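Local atomic coordinates of lipolytic protein G-D-S-L family (PDB entry 4RW0), a protein that is probably a GDSL-type (SGNH-clan) hydrolase that cleaves ester bonds in lipids or other acylated substrates. Residues A[23-26]-A[27-31]; A[47-50]-A[51-54]; A[63-66]-A[67-70]; A[119-122]-A[123-127]. All blocks are in the same frame, centred on the assembly; numbering follows the deposited sequence.

Contact 1: A[23-26]-A[27-31]. With NA (sodium ion), chain D.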
loop_
_atom_site.group_PDB
_atom_site.type_symbol
_atom_site.label_atom_id
_atom_site.label_comp_id
_atom_site.label_asym_id
_atom_site.label_seq_id
_atom_site.Cartn_x
_atom_site.Cartn_y
_atom_site.Cartn_z
ATOM N N ARG A 23 -10.861 6.859 9.518
ATOM C CA ARG A 23 -10.165 5.875 10.295
ATOM C C ARG A 23 -9.376 4.821 9.560
ATOM O O ARG A 23 -8.763 3.939 10.164
ATOM C CB ARG A 23 -11.160 5.232 11.249
ATOM C CG ARG A 23 -11.506 6.206 12.364
ATOM C CD ARG A 23 -12.671 5.812 13.250
ATOM N NE ARG A 23 -12.892 6.889 14.212
ATOM C CZ ARG A 23 -12.892 6.744 15.533
ATOM N NH1 ARG A 23 -12.714 5.550 16.080
ATOM N NH2 ARG A 23 -13.086 7.802 16.308
ATOM N N GLY A 24 -9.379 4.889 8.270
ATOM C CA GLY A 24 -8.429 4.156 7.431
ATOM C C GLY A 24 -7.070 4.762 7.629
ATOM O O GLY A 24 -6.931 5.945 8.034
ATOM N N TRP A 25 -6.013 4.026 7.344
ATOM C CA TRP A 25 -4.685 4.527 7.633
ATOM C C TRP A 25 -4.273 5.764 6.870
ATOM O O TRP A 25 -3.548 6.609 7.375
ATOM C CB TRP A 25 -3.597 3.442 7.475
ATOM C CG TRP A 25 -3.343 2.926 6.056
ATOM C CD1 TRP A 25 -4.005 1.913 5.403
ATOM C CD2 TRP A 25 -2.422 3.472 5.113
ATOM N NE1 TRP A 25 -3.509 1.798 4.091
ATOM C CE2 TRP A 25 -2.550 2.750 3.906
ATOM C CE3 TRP A 25 -1.509 4.502 5.169
ATOM C CZ2 TRP A 25 -1.726 2.995 2.800
ATOM C CZ3 TRP A 25 -0.752 4.776 4.080
ATOM C CH2 TRP A 25 -0.868 4.023 2.891
ATOM N N VAL A 26 -4.751 5.909 5.647
ATOM C CA VAL A 26 -4.396 7.124 4.874
ATOM C C VAL A 26 -4.957 8.371 5.504
ATOM O O VAL A 26 -4.283 9.404 5.650
ATOM C CB VAL A 26 -4.863 6.993 3.386
ATOM C CG1 VAL A 26 -4.608 8.288 2.592
ATOM C CG2 VAL A 26 -4.172 5.811 2.724
ATOM N N GLU A 27 -6.154 8.211 5.980
ATOM C CA GLU A 27 -6.781 9.333 6.538
ATOM C C GLU A 27 -6.238 9.747 7.896
ATOM O O GLU A 27 -6.148 10.937 8.196
ATOM C CB GLU A 27 -8.288 9.063 6.555
ATOM C CG GLU A 27 -8.965 9.208 5.189
ATOM C CD GLU A 27 -8.707 8.048 4.230
ATOM O OE1 GLU A 27 -8.531 6.901 4.696
ATOM O OE2 GLU A 27 -8.682 8.283 3.000
ATOM N N ILE A 28 -5.866 8.760 8.699
ATOM C CA ILE A 28 -5.129 8.990 9.955
ATOM C C ILE A 28 -3.848 9.761 9.657
ATOM O O ILE A 28 -3.529 10.753 10.324
ATOM C CB ILE A 28 -4.857 7.638 10.708
ATOM C CG1 ILE A 28 -6.189 7.067 11.173
ATOM C CG2 ILE A 28 -4.001 7.913 11.904
ATOM C CD1 ILE A 28 -6.098 5.672 11.757
ATOM N N CYS A 29 -3.131 9.352 8.623
ATOM C CA CYS A 29 -1.909 10.031 8.289
ATOM C C CYS A 29 -2.185 11.474 7.878
ATOM O O CYS A 29 -1.499 12.403 8.319
ATOM C CB CYS A 29 -1.115 9.346 7.217
ATOM S SG CYS A 29 -0.412 7.777 7.626
ATOM N N ASP A 30 -3.236 11.686 7.113
ATOM C CA ASP A 30 -3.521 13.015 6.657
ATOM C C ASP A 30 -3.864 13.987 7.834
ATOM O O ASP A 30 -3.525 15.216 7.776
ATOM C CB ASP A 30 -4.714 12.990 5.714
ATOM C CG ASP A 30 -4.936 14.336 5.023
ATOM O OD1 ASP A 30 -4.235 14.720 4.116
ATOM O OD2 ASP A 30 -5.839 15.027 5.398
ATOM N N ALA A 31 -4.541 13.419 8.843
ATOM C CA ALA A 31 -4.937 14.180 10.027
ATOM C C ALA A 31 -3.737 14.368 10.922
ATOM O O ALA A 31 -3.737 15.273 11.777
ATOM C CB ALA A 31 -6.068 13.477 10.783
HETATM NA NA NA D . -2.591 16.887 6.256
HETATM O O HOH W 1 -10.758 6.308 6.186
HETATM O O HOH W 2 -7.040 4.402 4.400
#
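Glu27 OE1, in the first turn of helix 25-32, is linked through one water to Gly24, at the N-cap, and through a second to Val26. It accepts a hydrogen bond from each: water 1 lies 2.7 Å from Glu27 OE1 and takes the N-H of Gly24, while water 2, 2.9 Å from Glu27 OE1, takes that of Val26. Two N-H groups at the start of the helix are thus satisfied by one carboxylate oxygen at one remove. The bend at chi2 (75°) is what curls the Glu27 chain back over the helix start, and Asn40 ND2, bonded to OE2, holds the other oxygen. On the backbone, Ile28 N donates to Gly24 O over 3.1 Å in a nearly straight bond (169°), and Ile28 CD1 rests 3.6 Å from Arg23 O. The inner flank is apolar: Val26 CG2 sits 3.5 Å above the plane of the Trp25 ring, over its centre, and Cys29 SG comes to the ring's edge, 4.2 Å from Trp25 CE3. Further along, Asp30 O binds the sodium ion at 2.4 Å, a site completed by the carbonyl oxygens of Ile33 and Val36. The helix itself lies against helix 168-182, through Trp25 on Tyr171 and Met174 and Ile28 on Ala175, and against the edge strand 36-40, where Val26 and Cys29 touch Phe38.

Contact 2: A[47-50]-A[51-54]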
loop_
_atom_site.group_PDB
_atom_site.type_symbol
_atom_site.label_atom_id
_atom_site.label_comp_id
_atom_site.label_asym_id
_atom_site.label_seq_id
_atom_site.Cartn_x
_atom_site.Cartn_y
_atom_site.Cartn_z
ATOM N N SER A 47 -7.401 -5.060 -8.771
ATOM C CA SER A 47 -6.224 -5.900 -9.086
ATOM C C SER A 47 -5.005 -5.015 -9.407
ATOM O O SER A 47 -5.145 -3.800 -9.557
ATOM C CB SER A 47 -6.513 -6.781 -10.320
ATOM O OG SER A 47 -6.720 -5.929 -11.483
ATOM N N VAL A 48 -3.807 -5.621 -9.518
ATOM C CA VAL A 48 -2.607 -4.835 -9.764
ATOM C C VAL A 48 -2.714 -4.192 -11.168
ATOM O O VAL A 48 -2.466 -3.027 -11.302
ATOM C CB VAL A 48 -1.302 -5.645 -9.721
ATOM C CG1 VAL A 48 -0.156 -4.675 -9.848
ATOM C CG2 VAL A 48 -1.149 -6.350 -8.423
ATOM N N GLN A 49 -3.257 -4.917 -12.145
ATOM C CA GLN A 49 -3.420 -4.284 -13.463
ATOM C C GLN A 49 -4.488 -3.198 -13.422
ATOM O O GLN A 49 -4.366 -2.171 -14.078
ATOM C CB GLN A 49 -3.792 -5.331 -14.524
ATOM C CG GLN A 49 -3.894 -4.726 -15.950
ATOM C CD GLN A 49 -2.540 -4.286 -16.503
ATOM O OE1 GLN A 49 -1.576 -5.046 -16.537
ATOM N NE2 GLN A 49 -2.441 -3.034 -16.834
ATOM N N GLY A 50 -5.573 -3.424 -12.709
ATOM C CA GLY A 50 -6.541 -2.336 -12.496
ATOM C C GLY A 50 -5.960 -1.077 -11.862
ATOM O O GLY A 50 -6.275 0.081 -12.227
HETATM N N MSE A 51 -5.035 -1.260 -10.946
HETATM C CA MSE A 51 -4.327 -0.091 -10.354
HETATM C C MSE A 51 -3.510 0.671 -11.395
HETATM O O MSE A 51 -3.410 1.845 -11.350
HETATM C CB MSE A 51 -3.414 -0.523 -9.190
HETATM C CG MSE A 51 -2.679 0.669 -8.549
HETATM SE SE MSE A 51 -1.574 0.177 -6.938
HETATM C CE MSE A 51 -0.112 -0.695 -7.926
ATOM N N ILE A 52 -2.806 -0.037 -12.264
ATOM C CA ILE A 52 -2.121 0.600 -13.410
ATOM C C ILE A 52 -3.043 1.475 -14.184
ATOM O O ILE A 52 -2.713 2.650 -14.505
ATOM C CB ILE A 52 -1.415 -0.457 -14.301
ATOM C CG1 ILE A 52 -0.260 -1.043 -13.520
ATOM C CG2 ILE A 52 -0.882 0.176 -15.600
ATOM C CD1 ILE A 52 0.402 -2.252 -14.123
ATOM N N TYR A 53 -4.217 0.972 -14.482
ATOM C CA TYR A 53 -5.194 1.815 -15.167
ATOM C C TYR A 53 -5.544 3.089 -14.382
ATOM O O TYR A 53 -5.649 4.195 -14.940
ATOM C CB TYR A 53 -6.479 1.058 -15.540
ATOM C CG TYR A 53 -6.291 -0.187 -16.401
ATOM C CD1 TYR A 53 -5.228 -0.321 -17.328
ATOM C CD2 TYR A 53 -7.139 -1.267 -16.249
ATOM C CE1 TYR A 53 -5.050 -1.497 -18.067
ATOM C CE2 TYR A 53 -6.970 -2.455 -16.968
ATOM C CZ TYR A 53 -5.946 -2.541 -17.923
ATOM O OH TYR A 53 -5.866 -3.767 -18.519
ATOM N N ASN A 54 -5.721 2.947 -13.057
ATOM C CA ASN A 54 -5.971 4.136 -12.228
ATOM C C ASN A 54 -4.858 5.118 -12.283
ATOM O O ASN A 54 -5.075 6.318 -12.327
ATOM C CB ASN A 54 -6.285 3.739 -10.798
ATOM C CG ASN A 54 -7.608 2.975 -10.686
ATOM O OD1 ASN A 54 -8.502 3.119 -11.491
ATOM N ND2 ASN A 54 -7.739 2.216 -9.644
HETATM O O HOH W 3 -9.000 0.345 -12.638
#
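Gln49 and Tyr53, one turn apart on the outer side of helix 48-59, meet with the Gln49 amide inclined 43° to the phenol ring. The touching is done by the near and far ends of the glutamine chain: Gln49 CG lies 3.4 Å from Tyr53 OH, and Gln49 NE2 comes within 3.3 Å of Tyr53 CE1. With CG anti to the backbone N and the chain bent at chi2 (69°), the Gln49 amide folds along the helix so that NE2 also stands 3.8 Å from Ile52 CB. The backbone also meets the ring: Gln49 O lies 3.5 Å above its plane, over its centre, while also accepting the N-H of Tyr53. Cut back to an alanine, Gln49 would lose the CG and amide that lie against the phenol end of Tyr53, which would probably turn more freely. The turn is the beginning of a helix with a serine N-cap, since Ser47 OG accepts from Gly50 N at 3.0 Å with an angle of 160°, and Ser47 O goes on to receive Met51 N at 2.9 Å. The apolar residues face the interior: Val48 and selenomethionine Met51 both reach Cys74, in a loop, and Leu92 of helix 85-100, and Met51 also touches Phe9 of strand 4-10. Their own mutual approach is loose, 4.4 Å between Val48 CG1 and Met51 CE. Asn54 turns its ND2 to Glu43.

Contact 3: A[63-66]-A[67-70]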
loop_
_atom_site.group_PDB
_atom_site.type_symbol
_atom_site.label_atom_id
_atom_site.label_comp_id
_atom_site.label_asym_id
_atom_site.label_seq_id
_atom_site.Cartn_x
_atom_site.Cartn_y
_atom_site.Cartn_z
ATOM N N VAL A 63 -0.528 17.647 -13.015
ATOM C CA VAL A 63 0.409 18.770 -13.151
ATOM C C VAL A 63 1.823 18.339 -12.749
ATOM O O VAL A 63 2.010 17.375 -11.988
ATOM C CB VAL A 63 -0.019 19.951 -12.313
ATOM C CG1 VAL A 63 -1.436 20.373 -12.672
ATOM C CG2 VAL A 63 0.063 19.611 -10.823
ATOM N N SER A 64 2.828 19.035 -13.259
ATOM C CA SER A 64 4.237 18.769 -12.820
ATOM C C SER A 64 4.359 19.185 -11.386
ATOM O O SER A 64 3.900 20.252 -11.016
ATOM C CB SER A 64 5.270 19.663 -13.529
ATOM O OG SER A 64 5.135 19.423 -14.880
ATOM N N ASP A 65 5.080 18.408 -10.606
ATOM C CA ASP A 65 5.208 18.732 -9.191
ATOM C C ASP A 65 6.433 18.026 -8.703
ATOM O O ASP A 65 6.409 16.809 -8.526
ATOM C CB ASP A 65 3.972 18.272 -8.417
ATOM C CG ASP A 65 4.024 18.664 -6.919
ATOM O OD1 ASP A 65 5.143 19.077 -6.471
ATOM O OD2 ASP A 65 2.960 18.518 -6.212
ATOM N N PRO A 66 7.512 18.781 -8.476
ATOM C CA PRO A 66 8.796 18.111 -8.193
ATOM C C PRO A 66 8.886 17.644 -6.709
ATOM O O PRO A 66 9.830 16.942 -6.374
ATOM C CB PRO A 66 9.836 19.216 -8.507
ATOM C CG PRO A 66 9.107 20.480 -8.107
ATOM C CD PRO A 66 7.639 20.258 -8.456
ATOM N N THR A 67 7.930 17.982 -5.838
ATOM C CA THR A 67 7.929 17.323 -4.530
ATOM C C THR A 67 6.850 16.259 -4.275
ATOM O O THR A 67 6.749 15.695 -3.148
ATOM C CB THR A 67 7.827 18.333 -3.419
ATOM O OG1 THR A 67 6.547 18.971 -3.485
ATOM C CG2 THR A 67 9.036 19.334 -3.527
ATOM N N ARG A 68 6.063 15.945 -5.298
ATOM C CA ARG A 68 5.030 14.902 -5.156
ATOM C C ARG A 68 5.602 13.543 -4.852
ATOM O O ARG A 68 6.578 13.130 -5.454
ATOM C CB ARG A 68 4.161 14.831 -6.427
ATOM C CG ARG A 68 3.121 13.709 -6.469
ATOM C CD ARG A 68 2.536 13.591 -7.853
ATOM N NE ARG A 68 1.749 14.727 -8.198
ATOM C CZ ARG A 68 1.872 15.420 -9.340
ATOM N NH1 ARG A 68 2.732 15.050 -10.270
ATOM N NH2 ARG A 68 1.040 16.404 -9.591
ATOM N N HIS A 69 4.947 12.827 -3.929
ATOM C CA HIS A 69 5.151 11.419 -3.740
ATOM C C HIS A 69 3.900 10.636 -4.120
ATOM O O HIS A 69 2.763 11.127 -4.023
ATOM C CB HIS A 69 5.597 11.128 -2.251
ATOM C CG HIS A 69 7.000 11.602 -1.966
ATOM N ND1 HIS A 69 7.317 12.937 -1.790
ATOM C CD2 HIS A 69 8.157 10.920 -1.783
ATOM C CE1 HIS A 69 8.608 13.061 -1.544
ATOM N NE2 HIS A 69 9.146 11.855 -1.566
ATOM N N ILE A 70 4.120 9.439 -4.576
ATOM C CA ILE A 70 3.085 8.533 -5.030
ATOM C C ILE A 70 3.251 7.233 -4.271
ATOM O O ILE A 70 4.237 6.507 -4.433
ATOM C CB ILE A 70 3.131 8.295 -6.527
ATOM C CG1 ILE A 70 3.037 9.601 -7.247
ATOM C CG2 ILE A 70 2.046 7.327 -6.993
ATOM C CD1 ILE A 70 3.432 9.550 -8.666
HETATM O O HOH W 4 3.924 18.136 -3.697
HETATM O O HOH W 5 7.933 14.590 -7.548
#
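Val63 O is gripped by both terminal nitrogens of Arg68, NH2 at 2.8 Å and NH1 at 3.0 Å. The oxygen lies only 5° out of the guanidinium plane, so the group meets it end-on; NH1 lines up almost with the Val63 C=O bond, whereas NH2 approaches it at an angle. Asp65 covers one guanidinium face with its CB, 3.6 Å above the plane and over its centre. The Asp65 carboxylate is turned elsewhere: no guanidinium N-H points at OD2, and OD1 receives Thr67 N at 3.1 Å from above the carboxylate plane. Water 4 joins Asp65 OD2 to Thr67 OG1. Outside the turn, Arg68 NE forms a salt bridge with Glu5, and NH1 also reaches Lys102 O. Exchanging Arg68 for a leucine would strip Val63 O of both these donors and remove this salt-bridge partner of Glu5, and the loop would probably be freer to shift. Asp65 O receives Arg68 N weakly, at 3.4 Å. Residues 65-68 thus form a type I beta turn with an Asx turn nested at its start, leading into strand 69-73, the middle strand of the parallel sheet.

Contact 4: A[119-122]-A[123-127]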
loop_
_atom_site.group_PDB
_atom_site.type_symbol
_atom_site.label_atom_id
_atom_site.label_comp_id
_atom_site.label_asym_id
_atom_site.label_seq_id
_atom_site.Cartn_x
_atom_site.Cartn_y
_atom_site.Cartn_z
ATOM N N GLY A 119 -0.360 -21.437 2.748
ATOM C CA GLY A 119 -0.578 -21.505 1.292
ATOM C C GLY A 119 -0.437 -20.128 0.626
ATOM O O GLY A 119 0.664 -19.674 0.328
ATOM N N LEU A 120 -1.562 -19.437 0.461
ATOM C CA LEU A 120 -1.546 -18.116 -0.195
ATOM C C LEU A 120 -0.616 -17.088 0.444
ATOM O O LEU A 120 -0.013 -16.261 -0.256
ATOM C CB LEU A 120 -2.952 -17.561 -0.297
ATOM C CG LEU A 120 -3.832 -18.387 -1.192
ATOM C CD1 LEU A 120 -5.182 -17.749 -1.270
ATOM C CD2 LEU A 120 -3.202 -18.526 -2.573
ATOM N N ASP A 121 -0.460 -17.117 1.764
ATOM C CA ASP A 121 0.399 -16.110 2.366
ATOM C C ASP A 121 1.832 -16.213 1.976
ATOM O O ASP A 121 2.609 -15.236 2.113
ATOM C CB ASP A 121 0.341 -16.153 3.908
ATOM C CG ASP A 121 0.919 -14.882 4.523
ATOM O OD1 ASP A 121 0.371 -13.776 4.188
ATOM O OD2 ASP A 121 1.953 -14.965 5.225
ATOM N N LEU A 122 2.236 -17.423 1.562
ATOM C CA LEU A 122 3.619 -17.587 1.091
ATOM C C LEU A 122 3.865 -16.809 -0.219
ATOM O O LEU A 122 4.970 -16.283 -0.440
ATOM C CB LEU A 122 3.992 -19.066 0.902
ATOM C CG LEU A 122 3.735 -20.006 2.095
ATOM C CD1 LEU A 122 4.108 -21.451 1.736
ATOM C CD2 LEU A 122 4.546 -19.560 3.292
ATOM N N VAL A 123 2.841 -16.695 -1.048
ATOM C CA VAL A 123 2.958 -15.894 -2.289
ATOM C C VAL A 123 3.174 -14.411 -1.930
ATOM O O VAL A 123 4.087 -13.721 -2.452
ATOM C CB VAL A 123 1.714 -16.039 -3.147
ATOM C CG1 VAL A 123 1.904 -15.297 -4.457
ATOM C CG2 VAL A 123 1.391 -17.502 -3.429
ATOM N N VAL A 124 2.409 -13.943 -0.926
ATOM C CA VAL A 124 2.525 -12.558 -0.428
ATOM C C VAL A 124 3.946 -12.297 0.051
ATOM O O VAL A 124 4.587 -11.293 -0.260
ATOM C CB VAL A 124 1.515 -12.272 0.761
ATOM C CG1 VAL A 124 1.798 -10.939 1.413
ATOM C CG2 VAL A 124 0.104 -12.244 0.279
ATOM N N ARG A 125 4.467 -13.249 0.812
ATOM C CA ARG A 125 5.802 -13.108 1.317
ATOM C C ARG A 125 6.834 -13.052 0.234
ATOM O O ARG A 125 7.783 -12.280 0.377
ATOM C CB ARG A 125 6.138 -14.215 2.343
ATOM C CG ARG A 125 5.356 -13.984 3.646
ATOM C CD ARG A 125 5.331 -15.145 4.602
ATOM N NE ARG A 125 6.668 -15.596 4.861
ATOM C CZ ARG A 125 6.972 -16.802 5.364
ATOM N NH1 ARG A 125 6.018 -17.695 5.731
ATOM N NH2 ARG A 125 8.256 -17.116 5.506
ATOM N N GLU A 126 6.679 -13.871 -0.789
ATOM C CA GLU A 126 7.623 -13.895 -1.944
ATOM C C GLU A 126 7.581 -12.583 -2.687
ATOM O O GLU A 126 8.610 -12.031 -3.016
ATOM C CB GLU A 126 7.255 -15.021 -2.951
ATOM C CG GLU A 126 7.521 -16.462 -2.510
ATOM C CD GLU A 126 6.828 -17.559 -3.356
ATOM O OE1 GLU A 126 6.307 -17.298 -4.464
ATOM O OE2 GLU A 126 6.796 -18.714 -2.884
ATOM N N VAL A 127 6.375 -12.043 -2.928
ATOM C CA VAL A 127 6.240 -10.715 -3.561
ATOM C C VAL A 127 6.960 -9.713 -2.719
ATOM O O VAL A 127 7.763 -8.937 -3.233
ATOM C CB VAL A 127 4.736 -10.313 -3.746
ATOM C CG1 VAL A 127 4.567 -8.868 -4.128
ATOM C CG2 VAL A 127 4.086 -11.200 -4.758
HETATM O O HOH W 6 3.005 -17.206 6.098
#
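Asp121 and Arg125 meet one turn apart in helix 120-138, at the border between its packed and its open side. The carboxylate stays with the buried part. With CG anti to the backbone N (chi1 -164°), Asp121 is turned so that OD1 lies 3.9 Å from Val124 CB and accepts from Ile113 N, while OD2 is bonded to Tyr146 OH and to water 6, at 2.6 Å from Asp121 OD2. Both oxygens are therefore satisfied inside the fold. Arg125 offers OD2 its aliphatic part, CD at 3.4 Å from Asp121 OD2, and its guanidinium answers only through water 6, which lies at the edge of the group, in plane, 3.1 Å from Arg125 NH1. Val123 and Val124 complete the close side, both touching Ile79, with Val124 also on Ile113 and Tyr146. The outward side is looser. Leu122 and Arg125 lie alongside each other and point the same way, meeting at Leu122 CD2 and Arg125 NH1, 3.4 Å apart; both residues are exposed. Glu126, also exposed, sends OE1 to Ser85 OG. Along the backbone, Leu120 O receives Val123 N (129°) and Val124 N (3.4 Å) weakly, whereas Arg125 N to Asp121 O and Glu126 N to Leu122 O are regular bonds. This is the N-terminal part of an amphipathic helix, the one that makes the beta-alpha-beta crossover between strands 104-108 and 141-143 of the parallel sheet.

Contacts 1, 2 and 4 are partly buried N-terminal parts of helices, whereas contact 3 is a surface turn feeding the middle strand of the sheet. The three helix starts differ in how they are satisfied: water-bridged glutamate in contact 1, a serine side chain in contact 2, and, in contact 4, Asp116 OD2 receiving Leu120 N. Contacts 2 and 4 both touch helix 85-100 and have centres about 20 Å apart; contact 1 lies on the opposite side of the chain's centre from contact 4, with the sodium site. The arginines differ too: that of contact 3 grips a carbonyl and pairs with Glu5, that of contact 4 meets Asp121 through a water.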